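Local coordinates for D-alanyl-D-alanine carboxypeptidase (Mycobacterium tuberculosis H37Rv, PDB 4RYE), which shows D,D-carboxypeptidase activity, probably removing the terminal D-alanine from the stem peptides of peptidoglycan during cell wall biogenesis, at residues P44-I49 and R216-G221; V67-A72 and V81-G86; L99-N104 and Q189-Q194; N193-L198 and T245-A250. One frame throughout, in Å; residues are numbered along the deposited sequence.

Contact 1: P44-I49 and R216-G221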
loop_
_atom_site.group_PDB
_atom_site.type_symbol
_atom_site.label_atom_id
_atom_site.label_comp_id
_atom_site.label_asym_id
_atom_site.label_seq_id
_atom_site.Cartn_x
_atom_site.Cartn_y
_atom_site.Cartn_z
ATOM N N PRO A 44 -12.323 0.954 5.253
ATOM C CA PRO A 44 -11.975 0.952 3.826
ATOM C C PRO A 44 -10.484 1.214 3.642
ATOM O O PRO A 44 -9.919 2.037 4.366
ATOM C CB PRO A 44 -12.804 2.116 3.263
ATOM C CG PRO A 44 -13.985 2.233 4.234
ATOM C CD PRO A 44 -13.375 1.934 5.577
ATOM N N PRO A 45 -9.850 0.508 2.699
ATOM C CA PRO A 45 -8.401 0.610 2.518
ATOM C C PRO A 45 -7.944 1.728 1.582
ATOM O O PRO A 45 -6.765 2.089 1.622
ATOM C CB PRO A 45 -8.055 -0.738 1.889
ATOM C CG PRO A 45 -9.267 -1.075 1.065
ATOM C CD PRO A 45 -10.427 -0.612 1.930
ATOM N N ALA A 46 -8.847 2.268 0.764
ATOM C CA ALA A 46 -8.446 3.167 -0.317
ATOM C C ALA A 46 -7.273 2.556 -1.088
ATOM O O ALA A 46 -7.208 1.340 -1.255
ATOM C CB ALA A 46 -8.086 4.555 0.220
ATOM N N SER A 47 -6.336 3.398 -1.523
ATOM C CA SER A 47 -5.266 2.970 -2.431
ATOM C C SER A 47 -4.249 2.003 -1.822
ATOM O O SER A 47 -3.409 1.471 -2.544
ATOM C CB SER A 47 -4.530 4.187 -3.017
ATOM O OG SER A 47 -5.231 4.750 -4.113
ATOM N N THR A 48 -4.295 1.767 -0.515
ATOM C CA THR A 48 -3.421 0.727 0.037
ATOM C C THR A 48 -3.723 -0.627 -0.599
ATOM O O THR A 48 -2.844 -1.485 -0.705
ATOM C CB THR A 48 -3.513 0.607 1.570
ATOM O OG1 THR A 48 -4.861 0.289 1.956
ATOM C CG2 THR A 48 -3.044 1.895 2.237
ATOM N N ILE A 49 -4.965 -0.811 -1.040
ATOM C CA ILE A 49 -5.364 -2.058 -1.685
ATOM C C ILE A 49 -4.642 -2.264 -3.022
ATOM O O ILE A 49 -4.599 -3.379 -3.539
ATOM C CB ILE A 49 -6.900 -2.149 -1.873
ATOM C CG1 ILE A 49 -7.382 -3.601 -1.766
ATOM C CG2 ILE A 49 -7.323 -1.559 -3.209
ATOM C CD1 ILE A 49 -7.161 -4.234 -0.408
ATOM N N ARG A 216 -10.975 7.798 4.723
ATOM C CA ARG A 216 -10.074 8.824 5.247
ATOM C C ARG A 216 -8.636 8.467 4.836
ATOM O O ARG A 216 -8.432 7.896 3.760
ATOM C CB ARG A 216 -10.259 9.002 6.761
ATOM C CG ARG A 216 -11.677 9.461 7.104
ATOM C CD ARG A 216 -11.949 9.549 8.591
ATOM N NE ARG A 216 -13.329 9.974 8.807
ATOM C CZ ARG A 216 -13.850 10.307 9.983
ATOM N NH1 ARG A 216 -13.104 10.265 11.078
ATOM N NH2 ARG A 216 -15.121 10.684 10.054
ATOM N N LYS A 217 -7.639 8.789 5.653
ATOM C CA LYS A 217 -6.252 8.533 5.229
ATOM C C LYS A 217 -5.792 7.146 5.607
ATOM O O LYS A 217 -6.019 6.699 6.732
ATOM C CB LYS A 217 -5.283 9.560 5.828
ATOM C CG LYS A 217 -5.649 11.011 5.553
ATOM C CD LYS A 217 -4.486 11.941 5.872
ATOM C CE LYS A 217 -3.301 11.585 4.992
ATOM N NZ LYS A 217 -2.238 12.602 5.007
ATOM N N THR A 218 -5.142 6.454 4.672
ATOM C CA THR A 218 -4.555 5.153 4.981
ATOM C C THR A 218 -3.079 5.115 4.572
ATOM O O THR A 218 -2.633 5.883 3.719
ATOM C CB THR A 218 -5.309 3.998 4.290
ATOM O OG1 THR A 218 -5.279 4.195 2.870
ATOM C CG2 THR A 218 -6.766 3.929 4.759
ATOM N N PHE A 219 -2.329 4.200 5.166
ATOM C CA PHE A 219 -0.934 4.038 4.816
ATOM C C PHE A 219 -0.458 2.684 5.289
ATOM O O PHE A 219 -0.872 2.200 6.349
ATOM C CB PHE A 219 -0.072 5.139 5.453
ATOM C CG PHE A 219 1.408 4.957 5.220
ATOM C CD1 PHE A 219 1.984 5.339 4.017
ATOM C CD2 PHE A 219 2.219 4.404 6.200
ATOM C CE1 PHE A 219 3.345 5.173 3.791
ATOM C CE2 PHE A 219 3.580 4.227 5.984
ATOM C CZ PHE A 219 4.143 4.613 4.777
ATOM N N VAL A 220 0.402 2.076 4.485
ATOM C CA VAL A 220 1.115 0.874 4.879
ATOM C C VAL A 220 2.541 1.039 4.369
ATOM O O VAL A 220 2.761 1.595 3.302
ATOM C CB VAL A 220 0.455 -0.415 4.314
ATOM C CG1 VAL A 220 0.452 -0.419 2.770
ATOM C CG2 VAL A 220 1.156 -1.645 4.856
ATOM N N GLY A 221 3.520 0.594 5.141
ATOM C CA GLY A 221 4.893 0.733 4.681
ATOM C C GLY A 221 5.908 0.075 5.586
ATOM O O GLY A 221 5.560 -0.474 6.634
#
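The hydroxyl of Thr-218 reaches across to the backbone carbonyl of Pro-45, OG1 to O 2.9 Å, the one hydrogen bond between the two segments. It arrives from above the carbonyl plane, 43° out of it, so it does not lie on a lone pair. The same oxygen is gripped from within its own segment by Thr-48, whose OG1 donates at 2.6 Å to Pro-45 O and whose backbone N adds a longer bond to that atom. Three donors thus satisfy one buried acceptor and close the turn from Pro-45 to Thr-48 that carries Ser-47.

Methyl groups pack round this polar point, partly against its oxygens. Thr-48 CG2 sits 3.3 Å from Thr-218 OG1, and Thr-48 CG2 lies 4.2 Å from Val-220 CG1. Thr-218 CG2 lies 3.6 Å from Pro-45 O and 3.7 Å from Pro-44 O. Both threonines hold OG1 between the backbone N and the carbonyl carbon (chi1 near 60°); in Thr-48 this turns the hydroxyl back to Pro-45 while CG2 faces the strand.

Farther out, Thr-218 OG1 also makes a weak hydrogen bond with Gly-210 O. Backbone bonds tie strand 218-225 to Gly-210 and Lys-208 on one flank and to Met-234 and Ile-232 on the other. From helix 155-166, Leu-158 touches Thr-48 and Phe-162 touches Val-220. Ser-47, the inferred acyl-ester nucleophile, hydrogen-bonds through OG to Lys-50 and Ser-102. Such a serine-bearing turn, set at the start of a helix against the antiparallel sheet, is the SxxK site of penicillin-binding proteins and serine beta-lactamases.

Contact 2: V67-A72 and V81-G86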
loop_
_atom_site.group_PDB
_atom_site.type_symbol
_atom_site.label_atom_id
_atom_site.label_comp_id
_atom_site.label_asym_id
_atom_site.label_seq_id
_atom_site.Cartn_x
_atom_site.Cartn_y
_atom_site.Cartn_z
ATOM N N VAL A 67 -0.099 -4.261 -23.165
ATOM C CA VAL A 67 -1.530 -4.184 -23.401
ATOM C C VAL A 67 -1.793 -2.891 -24.149
ATOM O O VAL A 67 -1.056 -1.915 -23.985
ATOM C CB VAL A 67 -2.332 -4.199 -22.071
ATOM C CG1 VAL A 67 -2.037 -2.954 -21.247
ATOM C CG2 VAL A 67 -3.837 -4.334 -22.332
ATOM N N VAL A 68 -2.817 -2.898 -24.991
ATOM C CA VAL A 68 -3.287 -1.688 -25.641
ATOM C C VAL A 68 -4.431 -1.145 -24.807
ATOM O O VAL A 68 -5.483 -1.775 -24.704
ATOM C CB VAL A 68 -3.780 -1.976 -27.068
ATOM C CG1 VAL A 68 -4.482 -0.751 -27.645
ATOM C CG2 VAL A 68 -2.618 -2.400 -27.951
ATOM N N ALA A 69 -4.221 0.006 -24.184
ATOM C CA ALA A 69 -5.250 0.579 -23.328
ATOM C C ALA A 69 -6.502 0.920 -24.118
ATOM O O ALA A 69 -6.427 1.442 -25.237
ATOM C CB ALA A 69 -4.730 1.806 -22.640
ATOM N N ASP A 70 -7.663 0.633 -23.549
ATOM C CA ASP A 70 -8.895 1.073 -24.203
ATOM C C ASP A 70 -9.524 2.242 -23.450
ATOM O O ASP A 70 -9.029 2.642 -22.395
ATOM C CB ASP A 70 -9.876 -0.086 -24.433
ATOM C CG ASP A 70 -10.214 -0.839 -23.166
ATOM O OD1 ASP A 70 -10.375 -0.198 -22.103
ATOM O OD2 ASP A 70 -10.329 -2.084 -23.236
ATOM N N VAL A 71 -10.597 2.799 -24.004
ATOM C CA VAL A 71 -11.229 3.985 -23.430
ATOM C C VAL A 71 -11.654 3.776 -21.980
ATOM O O VAL A 71 -11.428 4.647 -21.134
ATOM C CB VAL A 71 -12.418 4.465 -24.293
ATOM C CG1 VAL A 71 -13.216 5.539 -23.570
ATOM C CG2 VAL A 71 -11.901 5.001 -25.605
ATOM N N ALA A 72 -12.233 2.614 -21.689
ATOM C CA ALA A 72 -12.697 2.303 -20.336
ATOM C C ALA A 72 -11.575 2.348 -19.295
ATOM O O ALA A 72 -11.801 2.724 -18.138
ATOM C CB ALA A 72 -13.385 0.948 -20.314
ATOM N N VAL A 81 -1.829 8.325 -13.831
ATOM C CA VAL A 81 -0.450 8.393 -14.308
ATOM C C VAL A 81 -0.431 8.942 -15.736
ATOM O O VAL A 81 0.567 9.512 -16.181
ATOM C CB VAL A 81 0.281 7.027 -14.211
ATOM C CG1 VAL A 81 -0.325 6.003 -15.171
ATOM C CG2 VAL A 81 1.787 7.191 -14.458
ATOM N N GLY A 82 -1.550 8.788 -16.442
ATOM C CA GLY A 82 -1.691 9.332 -17.779
ATOM C C GLY A 82 -1.791 8.287 -18.878
ATOM O O GLY A 82 -1.338 8.512 -20.003
ATOM N N VAL A 83 -2.388 7.143 -18.554
ATOM C CA VAL A 83 -2.727 6.140 -19.566
ATOM C C VAL A 83 -3.632 6.751 -20.642
ATOM O O VAL A 83 -4.574 7.488 -20.332
ATOM C CB VAL A 83 -3.433 4.934 -18.921
ATOM C CG1 VAL A 83 -3.966 3.971 -19.985
ATOM C CG2 VAL A 83 -2.489 4.232 -17.960
ATOM N N LYS A 84 -3.331 6.471 -21.906
ATOM C CA LYS A 84 -4.121 7.012 -23.010
ATOM C C LYS A 84 -4.622 5.894 -23.923
ATOM O O LYS A 84 -3.894 4.940 -24.192
ATOM C CB LYS A 84 -3.312 8.056 -23.791
ATOM C CG LYS A 84 -2.967 9.281 -22.948
ATOM C CD LYS A 84 -2.143 10.293 -23.714
ATOM C CE LYS A 84 -1.955 11.567 -22.889
ATOM N NZ LYS A 84 -1.709 12.767 -23.742
ATOM N N PRO A 85 -5.880 5.998 -24.391
ATOM C CA PRO A 85 -6.469 4.886 -25.152
ATOM C C PRO A 85 -5.800 4.665 -26.502
ATOM O O PRO A 85 -5.525 5.632 -27.215
ATOM C CB PRO A 85 -7.923 5.327 -25.354
ATOM C CG PRO A 85 -7.885 6.830 -25.259
ATOM C CD PRO A 85 -6.829 7.113 -24.215
ATOM N N GLY A 86 -5.545 3.402 -26.840
ATOM C CA GLY A 86 -4.904 3.055 -28.098
ATOM C C GLY A 86 -3.393 2.992 -27.976
ATOM O O GLY A 86 -2.693 2.579 -28.908
#
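Ala-69 and Gly-86 are joined by the hydrogen bond of this contact: Gly-86 N donates to Ala-69 O at 2.7 Å, almost straight at 173°. The same carbonyl oxygen also receives a CA-H...O contact from Pro-85 CA at 3.4 Å, so two consecutive residues close on one acceptor.

Apolar contacts lie around that bond. Ala-69 turns its methyl inward, where CB meets Val-83 CG1 at 3.5 Å and comes almost as near to the carbonyl oxygen of Lys-84. Val-83 carries CG1 anti to its backbone N (chi1 172°), the branch that reaches Ala-69, and is buried, touching Leu-94, Thr-109 and Phe-182. Nearer the surface, the Pro-85 ring lies beside the backbone of Asp-70 and Val-71, with its CB 4.0 Å from Val-71 CG2. Val-68 CG1 rests 3.9 Å from Gly-86 CA.

Further hydrogen bonds come from outside the pair: Asp-105 accepts from the backbone N atoms of Val-81, Gly-82 and Val-83, and Tyr-89 OH bonds Lys-84 N. With backbone bonds from Val-67 to Tyr-89 and from Ala-69 to Arg-87, the two segments form the base of the long loop that joins antiparallel strands 66-68 and 88-90, packed on helices 91-100 and 104-113.

Contact 3: L99-N104 and Q189-Q194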
loop_
_atom_site.group_PDB
_atom_site.type_symbol
_atom_site.label_atom_id
_atom_site.label_comp_id
_atom_site.label_asym_id
_atom_site.label_seq_id
_atom_site.Cartn_x
_atom_site.Cartn_y
_atom_site.Cartn_z
ATOM N N LEU A 99 2.237 2.132 -8.335
ATOM C CA LEU A 99 2.880 2.188 -7.030
ATOM C C LEU A 99 3.569 3.512 -6.707
ATOM O O LEU A 99 3.699 3.858 -5.537
ATOM C CB LEU A 99 3.853 1.029 -6.876
ATOM C CG LEU A 99 3.207 -0.363 -6.903
ATOM C CD1 LEU A 99 4.280 -1.419 -6.764
ATOM C CD2 LEU A 99 2.154 -0.523 -5.807
ATOM N N LEU A 100 4.009 4.251 -7.724
ATOM C CA LEU A 100 4.691 5.532 -7.479
ATOM C C LEU A 100 3.735 6.723 -7.386
ATOM O O LEU A 100 3.934 7.625 -6.565
ATOM C CB LEU A 100 5.759 5.814 -8.546
ATOM C CG LEU A 100 7.171 5.285 -8.270
ATOM C CD1 LEU A 100 7.158 3.780 -8.059
ATOM C CD2 LEU A 100 8.107 5.642 -9.410
ATOM N N VAL A 101 2.709 6.744 -8.230
ATOM C CA VAL A 101 1.782 7.878 -8.229
ATOM C C VAL A 101 0.324 7.482 -7.970
ATOM O O VAL A 101 -0.584 8.306 -8.138
ATOM C CB VAL A 101 1.884 8.730 -9.523
ATOM C CG1 VAL A 101 3.316 9.194 -9.759
ATOM C CG2 VAL A 101 1.363 7.956 -10.724
ATOM N N SER A 102 0.110 6.233 -7.553
ATOM C CA SER A 102 -1.224 5.740 -7.207
ATOM C C SER A 102 -2.218 5.908 -8.359
ATOM O O SER A 102 -3.366 6.312 -8.151
ATOM C CB SER A 102 -1.758 6.458 -5.964
ATOM O OG SER A 102 -2.707 5.646 -5.293
ATOM N N GLY A 103 -1.779 5.592 -9.573
ATOM C CA GLY A 103 -2.591 5.834 -10.754
ATOM C C GLY A 103 -3.773 4.890 -10.822
ATOM O O GLY A 103 -3.589 3.682 -10.906
ATOM N N ASN A 104 -4.989 5.433 -10.786
ATOM C CA ASN A 104 -6.179 4.597 -10.889
ATOM C C ASN A 104 -6.310 4.060 -12.306
ATOM O O ASN A 104 -6.805 2.952 -12.512
ATOM C CB ASN A 104 -7.432 5.379 -10.485
ATOM C CG ASN A 104 -7.439 5.724 -9.009
ATOM O OD1 ASN A 104 -7.070 4.899 -8.178
ATOM N ND2 ASN A 104 -7.839 6.947 -8.679
ATOM N N GLN A 189 7.879 10.464 -19.975
ATOM C CA GLN A 189 7.820 11.473 -18.921
ATOM C C GLN A 189 8.305 10.837 -17.629
ATOM O O GLN A 189 7.922 9.712 -17.306
ATOM C CB GLN A 189 6.381 12.000 -18.739
ATOM C CG GLN A 189 5.312 10.902 -18.513
ATOM C CD GLN A 189 3.909 11.441 -18.190
ATOM O OE1 GLN A 189 3.317 12.188 -18.975
ATOM N NE2 GLN A 189 3.370 11.044 -17.031
ATOM N N LEU A 190 9.156 11.541 -16.894
ATOM C CA LEU A 190 9.603 11.043 -15.598
ATOM C C LEU A 190 8.492 11.233 -14.562
ATOM O O LEU A 190 7.976 12.339 -14.396
ATOM C CB LEU A 190 10.883 11.775 -15.171
ATOM C CG LEU A 190 11.692 11.190 -14.009
ATOM C CD1 LEU A 190 13.173 11.410 -14.244
ATOM C CD2 LEU A 190 11.279 11.817 -12.689
ATOM N N ILE A 191 8.105 10.155 -13.883
ATOM C CA ILE A 191 7.179 10.261 -12.759
ATOM C C ILE A 191 7.926 10.017 -11.447
ATOM O O ILE A 191 8.870 9.225 -11.406
ATOM C CB ILE A 191 6.004 9.276 -12.881
ATOM C CG1 ILE A 191 6.516 7.829 -12.960
ATOM C CG2 ILE A 191 5.146 9.628 -14.100
ATOM C CD1 ILE A 191 5.422 6.775 -12.827
ATOM N N VAL A 192 7.512 10.707 -10.386
ATOM C CA VAL A 192 8.210 10.615 -9.107
ATOM C C VAL A 192 7.375 9.867 -8.080
ATOM O O VAL A 192 6.135 9.892 -8.115
ATOM C CB VAL A 192 8.618 12.004 -8.554
ATOM C CG1 VAL A 192 9.481 12.741 -9.559
ATOM C CG2 VAL A 192 7.390 12.836 -8.213
ATOM N N ASN A 193 8.068 9.181 -7.173
ATOM C CA ASN A 193 7.425 8.433 -6.113
ATOM C C ASN A 193 6.807 9.395 -5.101
ATOM O O ASN A 193 7.505 10.241 -4.544
ATOM C CB ASN A 193 8.469 7.552 -5.414
ATOM C CG ASN A 193 7.844 6.463 -4.565
ATOM O OD1 ASN A 193 6.780 6.649 -3.969
ATOM N ND2 ASN A 193 8.507 5.316 -4.502
ATOM N N GLN A 194 5.508 9.267 -4.857
ATOM C CA GLN A 194 4.814 10.181 -3.952
ATOM C C GLN A 194 4.981 9.831 -2.472
ATOM O O GLN A 194 4.501 10.563 -1.608
ATOM C CB GLN A 194 3.325 10.255 -4.303
ATOM C CG GLN A 194 2.537 9.013 -3.935
ATOM C CD GLN A 194 1.093 9.075 -4.406
ATOM O OE1 GLN A 194 0.692 10.011 -5.103
ATOM N NE2 GLN A 194 0.302 8.079 -4.019
#
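Leu-100 and Val-101, where helix 91-100 ends, pack against the end of strand 187-192 and lead into Ser-102, which begins the S-G-N sequence matching the (S/Y)xN motif of penicillin-binding proteins. Leu-100 makes the broadest contact. Its side chain crosses that of Asn-193 at about a right angle, with Leu-100 CG 3.9 Å from Asn-193 CB. Its carbonyl oxygen accepts from Gln-194 N at 2.8 Å, in the carbonyl plane and with an N-H...O angle of 160°. The Asn-193 amide lies against Leu-100, but its polar atoms bond elsewhere: ND2 to the carbonyls of Glu-177 and Thr-175, OD1 to Asp-195 N.

Val-101 sets its CG1 methyl against the strand, 3.3 Å from Val-192 O and 4.1 Å from Ile-191 CB, its side chain crossing that of Ile-191 at about a right angle. With CG1 anti to the carbonyl carbon (chi1 -55°), this branch is the one directed at the strand. Val-101 O is bonded by Asn-79 ND2, while Gln-194 OE1 passes 3.7 Å from Val-101 O without a bond.

Ser-102, an active-site residue by similarity, has positive phi and psi; its OG bonds Lys-208 NZ and Ser-47 OG, with a weak bond to Lys-50 NZ. Asn-104, the third residue of the motif, bonds Lys-50 through OD1. The extended chain of Gln-194 lies along the backbone from Leu-100 to Ser-102, and its terminal NE2 ends 3.3 Å from Ser-102 CB.

Contact 4: N193-L198 and T245-A250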
loop_
_atom_site.group_PDB
_atom_site.type_symbol
_atom_site.label_atom_id
_atom_site.label_comp_id
_atom_site.label_asym_id
_atom_site.label_seq_id
_atom_site.Cartn_x
_atom_site.Cartn_y
_atom_site.Cartn_z
ATOM N N ASN A 193 8.068 9.181 -7.173
ATOM C CA ASN A 193 7.425 8.433 -6.113
ATOM C C ASN A 193 6.807 9.395 -5.101
ATOM O O ASN A 193 7.505 10.241 -4.544
ATOM C CB ASN A 193 8.469 7.552 -5.414
ATOM C CG ASN A 193 7.844 6.463 -4.565
ATOM O OD1 ASN A 193 6.780 6.649 -3.969
ATOM N ND2 ASN A 193 8.507 5.316 -4.502
ATOM N N GLN A 194 5.508 9.267 -4.857
ATOM C CA GLN A 194 4.814 10.181 -3.952
ATOM C C GLN A 194 4.981 9.831 -2.472
ATOM O O GLN A 194 4.501 10.563 -1.608
ATOM C CB GLN A 194 3.325 10.255 -4.303
ATOM C CG GLN A 194 2.537 9.013 -3.935
ATOM C CD GLN A 194 1.093 9.075 -4.406
ATOM O OE1 GLN A 194 0.692 10.011 -5.103
ATOM N NE2 GLN A 194 0.302 8.079 -4.019
ATOM N N ASP A 195 5.644 8.712 -2.184
ATOM C CA ASP A 195 5.878 8.274 -0.808
ATOM C C ASP A 195 6.987 9.101 -0.169
ATOM O O ASP A 195 8.175 8.813 -0.345
ATOM C CB ASP A 195 6.250 6.788 -0.795
ATOM C CG ASP A 195 6.545 6.256 0.604
ATOM O OD1 ASP A 195 6.291 6.964 1.608
ATOM O OD2 ASP A 195 7.022 5.103 0.699
ATOM N N GLU A 196 6.592 10.114 0.594
ATOM C CA GLU A 196 7.541 11.054 1.186
ATOM C C GLU A 196 8.351 10.438 2.326
ATOM O O GLU A 196 9.358 10.992 2.759
ATOM C CB GLU A 196 6.802 12.297 1.678
ATOM C CG GLU A 196 6.057 13.017 0.566
ATOM C CD GLU A 196 5.760 14.455 0.903
ATOM O OE1 GLU A 196 6.033 14.863 2.052
ATOM O OE2 GLU A 196 5.263 15.181 0.014
ATOM N N LEU A 197 7.916 9.287 2.808
ATOM C CA LEU A 197 8.680 8.598 3.837
ATOM C C LEU A 197 10.080 8.250 3.313
ATOM O O LEU A 197 11.050 8.292 4.064
ATOM C CB LEU A 197 7.931 7.362 4.341
ATOM C CG LEU A 197 8.077 7.044 5.835
ATOM C CD1 LEU A 197 7.683 8.245 6.689
ATOM C CD2 LEU A 197 7.257 5.835 6.230
ATOM N N LEU A 198 10.188 7.947 2.018
ATOM C CA LEU A 198 11.486 7.624 1.419
ATOM C C LEU A 198 12.460 8.778 1.581
ATOM O O LEU A 198 13.648 8.575 1.834
ATOM C CB LEU A 198 11.331 7.284 -0.064
ATOM C CG LEU A 198 10.516 6.021 -0.333
ATOM C CD1 LEU A 198 10.415 5.780 -1.815
ATOM C CD2 LEU A 198 11.153 4.817 0.368
ATOM N N THR A 245 1.137 15.038 11.176
ATOM C CA THR A 245 0.689 14.562 9.871
ATOM C C THR A 245 0.841 13.058 9.816
ATOM O O THR A 245 1.376 12.448 10.743
ATOM C CB THR A 245 1.548 15.143 8.740
ATOM O OG1 THR A 245 2.890 14.654 8.874
ATOM C CG2 THR A 245 1.548 16.664 8.788
ATOM N N TYR A 246 0.396 12.440 8.727
ATOM C CA TYR A 246 0.573 11.006 8.605
ATOM C C TYR A 246 2.059 10.667 8.507
ATOM O O TYR A 246 2.489 9.618 8.986
ATOM C CB TYR A 246 -0.220 10.443 7.413
ATOM C CG TYR A 246 -1.384 9.557 7.825
ATOM C CD1 TYR A 246 -2.232 9.926 8.868
ATOM C CD2 TYR A 246 -1.645 8.362 7.166
ATOM C CE1 TYR A 246 -3.301 9.117 9.250
ATOM C CE2 TYR A 246 -2.713 7.550 7.538
ATOM C CZ TYR A 246 -3.533 7.932 8.580
ATOM O OH TYR A 246 -4.596 7.130 8.956
ATOM N N TRP A 247 2.847 11.555 7.908
ATOM C CA TRP A 247 4.281 11.295 7.779
ATOM C C TRP A 247 4.944 11.338 9.149
ATOM O O TRP A 247 5.858 10.551 9.427
ATOM C CB TRP A 247 4.972 12.297 6.838
ATOM C CG TRP A 247 4.403 12.363 5.436
ATOM C CD1 TRP A 247 3.956 13.481 4.790
ATOM C CD2 TRP A 247 4.224 11.271 4.516
ATOM N NE1 TRP A 247 3.508 13.153 3.531
ATOM C CE2 TRP A 247 3.661 11.804 3.338
ATOM C CE3 TRP A 247 4.480 9.897 4.576
ATOM C CZ2 TRP A 247 3.357 11.012 2.226
ATOM C CZ3 TRP A 247 4.174 9.109 3.470
ATOM C CH2 TRP A 247 3.624 9.672 2.312
ATOM N N ASP A 248 4.481 12.269 9.986
ATOM C CA ASP A 248 4.968 12.421 11.355
ATOM C C ASP A 248 4.698 11.161 12.174
ATOM O O ASP A 248 5.603 10.623 12.821
ATOM C CB ASP A 248 4.316 13.636 12.045
ATOM C CG ASP A 248 4.848 14.969 11.533
ATOM O OD1 ASP A 248 6.016 15.027 11.095
ATOM O OD2 ASP A 248 4.094 15.966 11.584
ATOM N N GLN A 249 3.453 10.693 12.145
ATOM C CA GLN A 249 3.057 9.551 12.961
ATOM C C GLN A 249 3.740 8.269 12.492
ATOM O O GLN A 249 4.070 7.407 13.301
ATOM C CB GLN A 249 1.528 9.389 12.989
ATOM C CG GLN A 249 1.051 8.063 13.585
ATOM C CD GLN A 249 -0.442 8.054 13.905
ATOM O OE1 GLN A 249 -1.263 8.560 13.138
ATOM N NE2 GLN A 249 -0.794 7.490 15.053
ATOM N N ALA A 250 3.957 8.143 11.186
ATOM C CA ALA A 250 4.656 6.975 10.664
ATOM C C ALA A 250 6.081 6.959 11.190
ATOM O O ALA A 250 6.580 5.920 11.605
ATOM C CB ALA A 250 4.644 6.958 9.131
#
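Glu-196 lays its aliphatic chain over one face of the Trp-247 indole. CB stands 3.8 Å from the centroid of the six-membered ring and 21° off its normal, a CH-pi contact. The backbone N atoms of Glu-196 and Leu-197 lie over that same face. Also close is buried Asp-195, whose OD1, 3.5 Å from Trp-247 CZ3, lies oblique to the ring and accepts from Leu-197 N at 3.1 Å, capping the turn into helix 197-200. Leu-197 packs its CD1 4.2 Å from Trp-247 CE3 and its CD2 4.1 Å from Ala-250 CB, while Phe-219 from the central sheet touches both Leu-197 and Trp-247.

The looser side is the carboxylate of Glu-196, a partly exposed residue. CG anti to the carbonyl carbon (chi1 -59°) carries it along the indole, the two planes 7° apart. Glu-196 OE1 comes 3.4 Å from Trp-247 NE1, but the angle is too poor for a hydrogen bond; its partner is Arg-200, in a salt bridge.

No hydrogen bond crosses between the segments, so the turn before helix 197-200 and the first turn of helix 246-259, itself started by a capping box of Thr-245 and Asp-248, are joined mainly by van der Waals and CH-pi contacts; the nearby carboxylates may add a weak electrostatic term.

Overall arrangement
Contacts 1 and 3 are the buried pair and meet at the active site, where Ser-47 OG and Ser-102 OG are 2.9 Å apart; each holds one active-site motif, SxxK and (S/Y)xN. Contacts 1, 2 and 3 each have one hydrogen bond across, from a side-chain hydroxyl in contact 1 and a backbone N in 2 and 3. Contact 4, partly buried, has none and relies on indole packing; it shares Asn-193 and Gln-194 with contact 3, and Phe-219 and Lys-217 of contact 1 touch its Leu-197 and Tyr-246. Contact 2 lies outermost, its centre 23 Å from the chain's centre, local, loop-bound and partly exposed. It still reaches contact 3 through Val-81, which packs on Val-101 and Ile-191.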